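PDB 4QRK: hypothetical protein from Clostridium sporogenes ATCC 15579, which is of unknown function but, as a right-handed beta-helix protein of the DUF2154 family, may take part in cell adhesion. Local coordinates for residues N146-I151 and E205-A210; K9-I14 and F50-N55; K26-F31 and E71-Q76. All blocks are in the same frame, centred on the assembly; numbering follows the deposited sequence.

Contact 1. Residues N146-I151 and E205-A210; sequences NVKVNI and EVNIEA
Val149 and Val206 pair across two parallel strands, 147-151 and 205-210, and so do Ile151 and Ile208. These four side chains form the tightly packed, buried side. The two valines lie side by side and point the same way. CG1 of Val149 meets CG1 of Val206 at 4.0 Å. CG1 is anti to the backbone N in both valines, which brings the same branch of each into contact. One step on, CB of Ile151 meets CG2 of Ile208 at 4.1 Å. Val160 of strand 157-162 touches both isoleucines from across the core.

The backbones are joined by five hydrogen bonds, from Glu205 N to Val147 O at one end to Glu209 N to Ile151 O, 2.8 Å, at the other.

The other side carries Lys148, Asn150, Glu205 and Asn207 and is looser and wetter. Asn150 and Asn207 lie side by side, pointing the same way, their amide planes 27° apart. In the Asn207 conformer described, a water lies between the two OD1 atoms. That water accepts from Lys148 NZ at 2.7 Å. It is 2.7 Å from Asn207 OD1 and a little farther from Asn150 OD1. Asn150 ND2 turns to Asn127 OD1, and Glu205 OE2 to Tyr197 OH. A second water lies between Ile151 O and Glu209 OE1.

The chemistry is therefore split: close aliphatic packing inside, and outside a polar row linked across the strands partly through water.

Contact 2. Residues K9-I14 and F50-N55; sequences KPKEEI and FIYSEN
Lys11 and Tyr52 form a hydrogen-bonded pair of the antiparallel strands 11-14 and 50-52. Lys11 N donates to Tyr52 O, and Tyr52 N donates back to Lys11 O at 3.0 Å. Glu13 and Phe50 repeat this two-way bonding two residues along.

The Lys11 side chain can be followed outward. CB sits over one face of the Tyr52 ring in a CH-pi contact, 3.6 Å from the centroid and 19° off the normal. It is offset toward the rim, close to CZ and CE2. CG lies 3.7 Å from Tyr52 CE2 and also nears Asn55 OD1. The chain bends at chi2 and again at chi4. CE passes Asn55 OD1 at 3.9 Å, and NZ donates to that oxygen at 2.8 Å, approaching from above the amide plane.

The ring itself stands with chi1 57°, its CG between the backbone N and the carbonyl carbon. This carries its hydroxyl toward Glu13. Tyr52 OH donates to Glu13 OE2 at 2.6 Å and meets that oxygen from above the carboxylate plane. The carboxylate is turned 80° from the ring, with CD at the ring edge. Glu13 OE2 also forms a salt bridge with Lys58 NZ, so two partners hold this oxygen.

On the other side of the strand pair, Pro10 CG packs on Ile51 CG2 at 3.7 Å, and Glu12 CG lies against Ile51 CG1.

This is an antiparallel edge pair at the N-terminal end of the beta-helix. Strand 11-17 is an outermost strand of its sheet within the chain. Strand 46-52 separates it from strand 91-98, where Glu92 is hydrogen-bonded to the backbone of Ile51. Phe50 meets Trp93 of strand 91-98 edge-to-face, and Tyr52 touches Lys58 and Pro59 in the loop after strand 46-52.

Contact 3. Residues K26-F31 and E71-Q76; sequences KLNLNF and ELEISQ
Leu29 and Ile74 lie side by side on neighbouring parallel strands and point the same way. CD2 of Leu29 reaches across to CB of Ile74 at 3.5 Å and touches its CG1 and CD1 as well. Leu27 and Leu72 are aligned in the same manner, with Leu27 CD1 3.8 Å from Leu72 CG. Leu27 and Leu72 share the same first torsion, CG anti to the backbone N (chi1 177° and 178°), which keeps their branches alongside each other. This face is buried, and Met46 and Phe50 of strand 46-52 cover parts of it.

The opposite face is polar. Asn28 and Glu73 also run side by side, with amide and carboxylate planes 47° apart. Asn28 ND2 reaches Glu73 OE2 at 2.8 Å, but the bond is weak because its angle is poor. Asn30 and Ser75 fit better. In the conformer described, Ser75 OG lies in the amide plane of Asn30 and takes an almost straight bond from ND2, 2.8 Å long.

At the end of the pair Gln76 OE1 comes over one face of the Phe31 ring. That oxygen is bonded to Val33 N, which ties the side chain to the turn after strand 24-32. The last backbone bond of the pair runs from Gln76 N to Asn30 O, 2.8 Å.

Strand 103-110 continues the sheet on the far side of strand 24-32. Paired residues stand level with each other, aliphatic on aliphatic inside and polar on polar outside. Such stacking of like side chains along parallel strands is a hallmark of the right-handed beta-helix.

Overall arrangement
Contacts 1 and 3 belong to the same long sheet, with centres about 19 Å apart. Both are parallel pairs with a buried aliphatic face and a polar outer face. They differ on that outer face: side chains meet directly in contact 3, while water takes part in contact 1. Contact 2 lies in the other sheet, near the N-terminal end, its centre about 22 Å from the centre of the chain. It is antiparallel and more exposed, and relies on a tyrosine, charged side chains and a lysine-asparagine bond. Its inward side still reaches the core, where Phe50 CE1 packs on Ile74 CG2 of contact 3 at 4.1 Å. Contacts 1 and 2 lie on opposite sides of the chain centre.

Contact 1. Residues N146-I151 and E205-A210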
loop_
_atom_site.group_PDB
_atom_site.type_symbol
_atom_site.label_atom_id
_atom_site.label_comp_id
_atom_site.label_asym_id
_atom_site.label_seq_id
_atom_site.Cartn_x
_atom_site.Cartn_y
_atom_site.Cartn_z
ATOM N N ASN A 146 1.290 0.995 17.525
ATOM C CA ASN A 146 1.118 2.188 16.728
ATOM C C ASN A 146 1.476 1.922 15.287
ATOM O O ASN A 146 2.339 1.101 15.007
ATOM C CB ASN A 146 1.989 3.289 17.274
ATOM C CG ASN A 146 1.572 3.689 18.660
ATOM O OD1 ASN A 146 0.373 3.792 18.960
ATOM N ND2 ASN A 146 2.547 3.884 19.527
ATOM N N VAL A 147 0.811 2.624 14.382
ATOM C CA VAL A 147 1.031 2.432 12.945
ATOM C C VAL A 147 1.215 3.802 12.315
ATOM O O VAL A 147 0.524 4.758 12.669
ATOM C CB VAL A 147 -0.163 1.723 12.288
ATOM C CG1 VAL A 147 0.109 1.418 10.775
ATOM C CG2 VAL A 147 -0.512 0.484 13.007
ATOM N N LYS A 148 2.144 3.883 11.369
ATOM C CA LYS A 148 2.456 5.101 10.650
ATOM C C LYS A 148 2.111 4.858 9.187
ATOM O O LYS A 148 2.568 3.895 8.605
ATOM C CB LYS A 148 3.953 5.397 10.825
ATOM C CG LYS A 148 4.377 6.773 10.446
ATOM C CD LYS A 148 4.988 7.507 11.642
ATOM C CE LYS A 148 5.122 9.027 11.395
ATOM N NZ LYS A 148 3.808 9.774 11.426
ATOM N N VAL A 149 1.277 5.714 8.609
ATOM C CA VAL A 149 0.908 5.615 7.208
ATOM C C VAL A 149 1.177 6.919 6.491
ATOM O O VAL A 149 0.687 7.967 6.898
ATOM C CB VAL A 149 -0.572 5.247 7.041
ATOM C CG1 VAL A 149 -0.975 5.217 5.569
ATOM C CG2 VAL A 149 -0.852 3.904 7.686
ATOM N N ASN A 150 1.952 6.848 5.417
ATOM C CA ASN A 150 2.236 8.027 4.586
ATOM C C ASN A 150 1.842 7.753 3.145
ATOM O O ASN A 150 2.329 6.794 2.542
ATOM C CB ASN A 150 3.724 8.406 4.659
ATOM C CG ASN A 150 4.204 8.623 6.114
ATOM O OD1 ASN A 150 3.783 9.574 6.769
ATOM N ND2 ASN A 150 5.049 7.717 6.624
ATOM N N ILE A 151 0.963 8.594 2.590
ATOM C CA ILE A 151 0.506 8.389 1.202
ATOM C C ILE A 151 0.693 9.672 0.404
ATOM O O ILE A 151 0.260 10.738 0.804
ATOM C CB ILE A 151 -0.993 7.978 1.153
ATOM C CG1 ILE A 151 -1.225 6.674 1.914
ATOM C CG2 ILE A 151 -1.417 7.764 -0.255
ATOM C CD1 ILE A 151 -2.639 6.425 2.291
ATOM N N GLU A 205 -1.349 7.025 12.726
ATOM C CA GLU A 205 -1.062 8.399 12.328
ATOM C C GLU A 205 -0.976 8.335 10.822
ATOM O O GLU A 205 -0.173 7.581 10.286
ATOM C CB GLU A 205 0.282 8.892 12.891
ATOM C CG GLU A 205 0.342 8.991 14.454
ATOM C CD GLU A 205 -0.339 10.206 15.032
ATOM O OE1 GLU A 205 -0.713 11.127 14.265
ATOM O OE2 GLU A 205 -0.490 10.247 16.277
ATOM N N VAL A 206 -1.809 9.103 10.141
ATOM C CA VAL A 206 -1.876 9.030 8.680
ATOM C C VAL A 206 -1.599 10.394 8.077
ATOM O O VAL A 206 -2.237 11.380 8.435
ATOM C CB VAL A 206 -3.270 8.517 8.223
ATOM C CG1 VAL A 206 -3.289 8.312 6.746
ATOM C CG2 VAL A 206 -3.621 7.205 8.896
ATOM N N ASN A 207 -0.609 10.462 7.200
ATOM C CA ASN A 207 -0.394 11.627 6.371
ATOM C C ASN A 207 -0.748 11.291 4.920
ATOM O O ASN A 207 -0.234 10.318 4.380
ATOM C CB ASN A 207 1.051 12.091 6.533
ATOM C CG ASN A 207 1.316 12.668 7.912
ATOM O OD1 ASN A 207 1.640 11.948 8.860
ATOM N ND2 ASN A 207 1.150 13.971 8.033
ATOM N N ILE A 208 -1.646 12.073 4.317
ATOM C CA ILE A 208 -2.054 11.837 2.919
ATOM C C ILE A 208 -1.918 13.137 2.167
ATOM O O ILE A 208 -2.408 14.172 2.623
ATOM C CB ILE A 208 -3.534 11.416 2.757
ATOM C CG1 ILE A 208 -3.881 10.252 3.674
ATOM C CG2 ILE A 208 -3.797 10.957 1.283
ATOM C CD1 ILE A 208 -5.338 9.823 3.616
ATOM N N GLU A 209 -1.233 13.083 1.036
ATOM C CA GLU A 209 -1.038 14.257 0.201
ATOM C C GLU A 209 -1.480 13.873 -1.194
ATOM O O GLU A 209 -1.132 12.796 -1.698
ATOM C CB GLU A 209 0.436 14.665 0.131
ATOM C CG GLU A 209 1.075 15.090 1.453
ATOM C CD GLU A 209 2.562 15.443 1.285
ATOM O OE1 GLU A 209 3.386 14.531 1.044
ATOM O OE2 GLU A 209 2.904 16.639 1.379
ATOM N N ALA A 210 -2.230 14.749 -1.825
ATOM C CA ALA A 210 -2.631 14.530 -3.214
ATOM C C ALA A 210 -2.391 15.818 -3.970
ATOM O O ALA A 210 -2.805 16.873 -3.542
ATOM C CB ALA A 210 -4.095 14.129 -3.304
HETATM O O HOH W 1 2.229 9.367 9.305
HETATM O O HOH W 2 2.584 11.951 2.594
#

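Contact 2. Residues K9-I14 and F50-N55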
loop_
_atom_site.group_PDB
_atom_site.type_symbol
_atom_site.label_atom_id
_atom_site.label_comp_id
_atom_site.label_asym_id
_atom_site.label_seq_id
_atom_site.Cartn_x
_atom_site.Cartn_y
_atom_site.Cartn_z
ATOM N N LYS A 9 -1.131 -14.499 -25.281
ATOM C CA LYS A 9 -1.163 -14.980 -23.900
ATOM C C LYS A 9 -0.052 -14.319 -23.090
ATOM O O LYS A 9 1.130 -14.481 -23.395
ATOM C CB LYS A 9 -0.965 -16.493 -23.828
ATOM C CG LYS A 9 -2.049 -17.318 -24.491
ATOM C CD LYS A 9 -3.381 -17.260 -23.749
ATOM C CE LYS A 9 -4.374 -18.276 -24.327
ATOM N NZ LYS A 9 -5.808 -17.884 -24.157
ATOM N N PRO A 10 -0.420 -13.570 -22.048
ATOM C CA PRO A 10 0.653 -12.980 -21.238
ATOM C C PRO A 10 1.400 -14.055 -20.453
ATOM O O PRO A 10 0.874 -15.154 -20.251
ATOM C CB PRO A 10 -0.097 -12.036 -20.308
ATOM C CG PRO A 10 -1.472 -12.630 -20.179
ATOM C CD PRO A 10 -1.763 -13.291 -21.503
ATOM N N LYS A 11 2.612 -13.745 -20.001
ATOM C CA LYS A 11 3.315 -14.623 -19.062
ATOM C C LYS A 11 2.617 -14.637 -17.715
ATOM O O LYS A 11 2.140 -13.599 -17.237
ATOM C CB LYS A 11 4.753 -14.145 -18.870
ATOM C CG LYS A 11 5.626 -14.193 -20.138
ATOM C CD LYS A 11 6.095 -15.624 -20.408
ATOM C CE LYS A 11 6.827 -15.755 -21.729
ATOM N NZ LYS A 11 8.039 -14.922 -21.749
ATOM N N GLU A 12 2.575 -15.809 -17.097
ATOM C CA GLU A 12 2.066 -15.956 -15.737
ATOM C C GLU A 12 3.016 -16.732 -14.886
ATOM O O GLU A 12 3.522 -17.773 -15.317
ATOM C CB GLU A 12 0.692 -16.637 -15.739
ATOM C CG GLU A 12 -0.344 -15.880 -16.557
ATOM C CD GLU A 12 -1.757 -16.420 -16.391
ATOM O OE1 GLU A 12 -2.024 -17.175 -15.433
ATOM O OE2 GLU A 12 -2.602 -16.085 -17.240
ATOM N N GLU A 13 3.242 -16.224 -13.672
ATOM C CA GLU A 13 4.221 -16.793 -12.755
ATOM C C GLU A 13 3.732 -16.671 -11.352
ATOM O O GLU A 13 3.082 -15.671 -11.011
ATOM C CB GLU A 13 5.523 -15.991 -12.755
ATOM C CG GLU A 13 6.156 -15.779 -14.087
ATOM C CD GLU A 13 7.374 -14.876 -13.998
ATOM O OE1 GLU A 13 7.432 -14.012 -13.093
ATOM O OE2 GLU A 13 8.273 -15.040 -14.850
ATOM N N ILE A 14 4.080 -17.667 -10.562
ATOM C CA ILE A 14 3.887 -17.639 -9.127
ATOM C C ILE A 14 5.251 -17.542 -8.447
ATOM O O ILE A 14 6.228 -18.168 -8.887
ATOM C CB ILE A 14 3.177 -18.905 -8.623
ATOM C CG1 ILE A 14 1.867 -19.138 -9.371
ATOM C CG2 ILE A 14 2.931 -18.819 -7.145
ATOM C CD1 ILE A 14 0.843 -18.078 -9.183
ATOM N N PHE A 50 1.957 -13.132 -10.848
ATOM C CA PHE A 50 2.380 -11.992 -11.650
ATOM C C PHE A 50 2.006 -12.315 -13.068
ATOM O O PHE A 50 2.297 -13.425 -13.566
ATOM C CB PHE A 50 3.899 -11.797 -11.503
ATOM C CG PHE A 50 4.315 -11.615 -10.090
ATOM C CD1 PHE A 50 4.357 -10.358 -9.534
ATOM C CD2 PHE A 50 4.557 -12.702 -9.288
ATOM C CE1 PHE A 50 4.715 -10.168 -8.223
ATOM C CE2 PHE A 50 4.906 -12.536 -7.980
ATOM C CZ PHE A 50 4.977 -11.235 -7.430
ATOM N N ILE A 51 1.309 -11.366 -13.690
ATOM C CA ILE A 51 0.867 -11.490 -15.082
ATOM C C ILE A 51 1.397 -10.315 -15.873
ATOM O O ILE A 51 1.220 -9.156 -15.483
ATOM C CB ILE A 51 -0.623 -11.544 -15.184
ATOM C CG1 ILE A 51 -1.128 -12.747 -14.394
ATOM C CG2 ILE A 51 -1.080 -11.680 -16.638
ATOM C CD1 ILE A 51 -2.664 -12.709 -14.220
ATOM N N TYR A 52 2.111 -10.602 -16.950
ATOM C CA TYR A 52 2.761 -9.522 -17.700
ATOM C C TYR A 52 2.816 -9.869 -19.187
ATOM O O TYR A 52 3.160 -10.982 -19.541
ATOM C CB TYR A 52 4.162 -9.167 -17.102
ATOM C CG TYR A 52 5.162 -10.293 -17.019
ATOM C CD1 TYR A 52 5.196 -11.150 -15.936
ATOM C CD2 TYR A 52 6.085 -10.490 -18.032
ATOM C CE1 TYR A 52 6.111 -12.210 -15.893
ATOM C CE2 TYR A 52 7.007 -11.521 -17.985
ATOM C CZ TYR A 52 7.004 -12.377 -16.907
ATOM O OH TYR A 52 7.914 -13.396 -16.867
ATOM N N SER A 53 2.440 -8.924 -20.051
ATOM C CA SER A 53 2.367 -9.192 -21.473
ATOM C C SER A 53 3.640 -8.827 -22.225
ATOM O O SER A 53 3.825 -9.225 -23.366
ATOM C CB SER A 53 1.198 -8.434 -22.069
ATOM O OG SER A 53 1.350 -7.073 -21.826
ATOM N N GLU A 54 4.515 -8.066 -21.588
ATOM C CA GLU A 54 5.744 -7.615 -22.214
ATOM C C GLU A 54 6.875 -8.239 -21.423
ATOM O O GLU A 54 6.939 -8.082 -20.202
ATOM C CB GLU A 54 5.858 -6.082 -22.148
ATOM C CG GLU A 54 4.610 -5.355 -22.557
ATOM C CD GLU A 54 4.093 -5.816 -23.906
ATOM O OE1 GLU A 54 4.846 -5.773 -24.893
ATOM O OE2 GLU A 54 2.927 -6.250 -23.973
ATOM N N ASN A 55 7.776 -8.930 -22.117
ATOM C CA ASN A 55 8.872 -9.621 -21.447
ATOM C C ASN A 55 9.738 -8.685 -20.656
ATOM O O ASN A 55 10.279 -9.057 -19.629
ATOM C CB ASN A 55 9.714 -10.446 -22.451
ATOM C CG ASN A 55 8.963 -11.633 -22.971
ATOM O OD1 ASN A 55 8.060 -12.145 -22.301
ATOM N ND2 ASN A 55 9.300 -12.075 -24.169
#

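Contact 3. Residues K26-F31 and E71-Q76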
loop_
_atom_site.group_PDB
_atom_site.type_symbol
_atom_site.label_atom_id
_atom_site.label_comp_id
_atom_site.label_asym_id
_atom_site.label_seq_id
_atom_site.Cartn_x
_atom_site.Cartn_y
_atom_site.Cartn_z
ATOM N N LYS A 26 10.115 -6.508 5.610
ATOM C CA LYS A 26 10.202 -5.172 5.012
ATOM C C LYS A 26 10.019 -5.334 3.500
ATOM O O LYS A 26 10.910 -5.793 2.808
ATOM C CB LYS A 26 11.539 -4.513 5.326
ATOM C CG LYS A 26 11.736 -4.155 6.789
ATOM C CD LYS A 26 12.933 -3.198 6.976
ATOM C CE LYS A 26 13.022 -2.652 8.407
ATOM N NZ LYS A 26 13.971 -1.502 8.515
ATOM N N LEU A 27 8.824 -5.015 3.033
ATOM C CA LEU A 27 8.433 -5.228 1.647
ATOM C C LEU A 27 8.627 -3.925 0.893
ATOM O O LEU A 27 8.167 -2.849 1.319
ATOM C CB LEU A 27 6.983 -5.701 1.564
ATOM C CG LEU A 27 6.358 -5.919 0.183
ATOM C CD1 LEU A 27 7.074 -7.001 -0.520
ATOM C CD2 LEU A 27 4.858 -6.255 0.274
ATOM N N ASN A 28 9.360 -4.011 -0.210
ATOM C CA ASN A 28 9.640 -2.837 -1.004
ATOM C C ASN A 28 9.241 -3.132 -2.430
ATOM O O ASN A 28 9.766 -4.055 -3.049
ATOM C CB ASN A 28 11.112 -2.421 -0.848
ATOM C CG ASN A 28 11.466 -1.190 -1.698
ATOM O OD1 ASN A 28 10.685 -0.260 -1.803
ATOM N ND2 ASN A 28 12.643 -1.197 -2.304
ATOM N N LEU A 29 8.251 -2.390 -2.929
ATOM C CA LEU A 29 7.667 -2.656 -4.252
ATOM C C LEU A 29 7.891 -1.467 -5.213
ATOM O O LEU A 29 7.618 -0.311 -4.884
ATOM C CB LEU A 29 6.170 -2.956 -4.133
ATOM C CG LEU A 29 5.751 -4.159 -3.288
ATOM C CD1 LEU A 29 4.244 -4.308 -3.134
ATOM C CD2 LEU A 29 6.267 -5.467 -3.846
ATOM N N ASN A 30 8.435 -1.754 -6.386
ATOM C CA ASN A 30 8.628 -0.733 -7.427
ATOM C C ASN A 30 7.898 -1.148 -8.651
ATOM O O ASN A 30 8.274 -2.126 -9.270
ATOM C CB ASN A 30 10.097 -0.570 -7.768
ATOM C CG ASN A 30 10.894 -0.237 -6.570
ATOM O OD1 ASN A 30 10.718 0.825 -5.997
ATOM N ND2 ASN A 30 11.759 -1.148 -6.151
ATOM N N PHE A 31 6.850 -0.412 -8.989
ATOM C CA PHE A 31 5.882 -0.902 -9.941
ATOM C C PHE A 31 5.654 0.226 -10.907
ATOM O O PHE A 31 5.270 1.308 -10.498
ATOM C CB PHE A 31 4.617 -1.219 -9.164
ATOM C CG PHE A 31 3.530 -1.890 -9.975
ATOM C CD1 PHE A 31 3.542 -3.256 -10.167
ATOM C CD2 PHE A 31 2.456 -1.152 -10.488
ATOM C CE1 PHE A 31 2.525 -3.887 -10.880
ATOM C CE2 PHE A 31 1.434 -1.773 -11.202
ATOM C CZ PHE A 31 1.460 -3.149 -11.381
ATOM N N GLU A 71 14.155 -8.612 4.117
ATOM C CA GLU A 71 14.074 -7.560 3.117
ATOM C C GLU A 71 13.684 -8.134 1.771
ATOM O O GLU A 71 14.468 -8.810 1.132
ATOM C CB GLU A 71 15.377 -6.764 3.084
ATOM C CG GLU A 71 15.561 -6.051 4.422
ATOM C CD GLU A 71 16.632 -4.990 4.443
ATOM O OE1 GLU A 71 17.347 -4.818 3.427
ATOM O OE2 GLU A 71 16.765 -4.338 5.506
ATOM N N LEU A 72 12.426 -7.880 1.397
ATOM C CA LEU A 72 11.823 -8.425 0.189
ATOM C C LEU A 72 11.546 -7.288 -0.766
ATOM O O LEU A 72 10.738 -6.398 -0.482
ATOM C CB LEU A 72 10.534 -9.176 0.510
ATOM C CG LEU A 72 9.690 -9.813 -0.618
ATOM C CD1 LEU A 72 10.477 -10.618 -1.617
ATOM C CD2 LEU A 72 8.665 -10.676 0.015
ATOM N N GLU A 73 12.186 -7.353 -1.919
ATOM C CA GLU A 73 12.006 -6.330 -2.904
ATOM C C GLU A 73 11.461 -6.917 -4.195
ATOM O O GLU A 73 11.965 -7.901 -4.716
ATOM C CB GLU A 73 13.329 -5.634 -3.177
ATOM C CG GLU A 73 13.194 -4.531 -4.194
ATOM C CD GLU A 73 14.473 -3.754 -4.339
ATOM O OE1 GLU A 73 15.462 -4.306 -4.892
ATOM O OE2 GLU A 73 14.484 -2.601 -3.868
ATOM N N ILE A 74 10.450 -6.276 -4.740
ATOM C CA ILE A 74 9.888 -6.727 -6.004
ATOM C C ILE A 74 9.836 -5.517 -6.909
ATOM O O ILE A 74 9.229 -4.496 -6.560
ATOM C CB ILE A 74 8.496 -7.298 -5.830
ATOM C CG1 ILE A 74 8.439 -8.190 -4.587
ATOM C CG2 ILE A 74 8.078 -8.024 -7.133
ATOM C CD1 ILE A 74 7.156 -8.956 -4.428
ATOM N N SER A 75 10.468 -5.627 -8.071
ATOM C CA SER A 75 10.564 -4.508 -8.999
ATOM C C SER A 75 10.213 -4.871 -10.430
ATOM O O SER A 75 10.630 -5.919 -10.915
ATOM C CB SER A 75 11.974 -3.928 -8.930
ATOM O OG SER A 75 12.212 -3.472 -7.619
ATOM N N GLN A 76 9.390 -4.016 -11.072
ATOM C CA GLN A 76 9.098 -4.101 -12.518
ATOM C C GLN A 76 10.282 -3.419 -13.166
ATOM O O GLN A 76 10.583 -2.274 -12.802
ATOM C CB GLN A 76 7.821 -3.317 -12.903
ATOM C CG GLN A 76 7.311 -3.566 -14.352
ATOM C CD GLN A 76 6.105 -2.644 -14.715
ATOM O OE1 GLN A 76 5.573 -1.957 -13.866
ATOM N NE2 GLN A 76 5.692 -2.649 -15.965
HETATM O O HOH W 3 9.340 -0.142 -11.886
#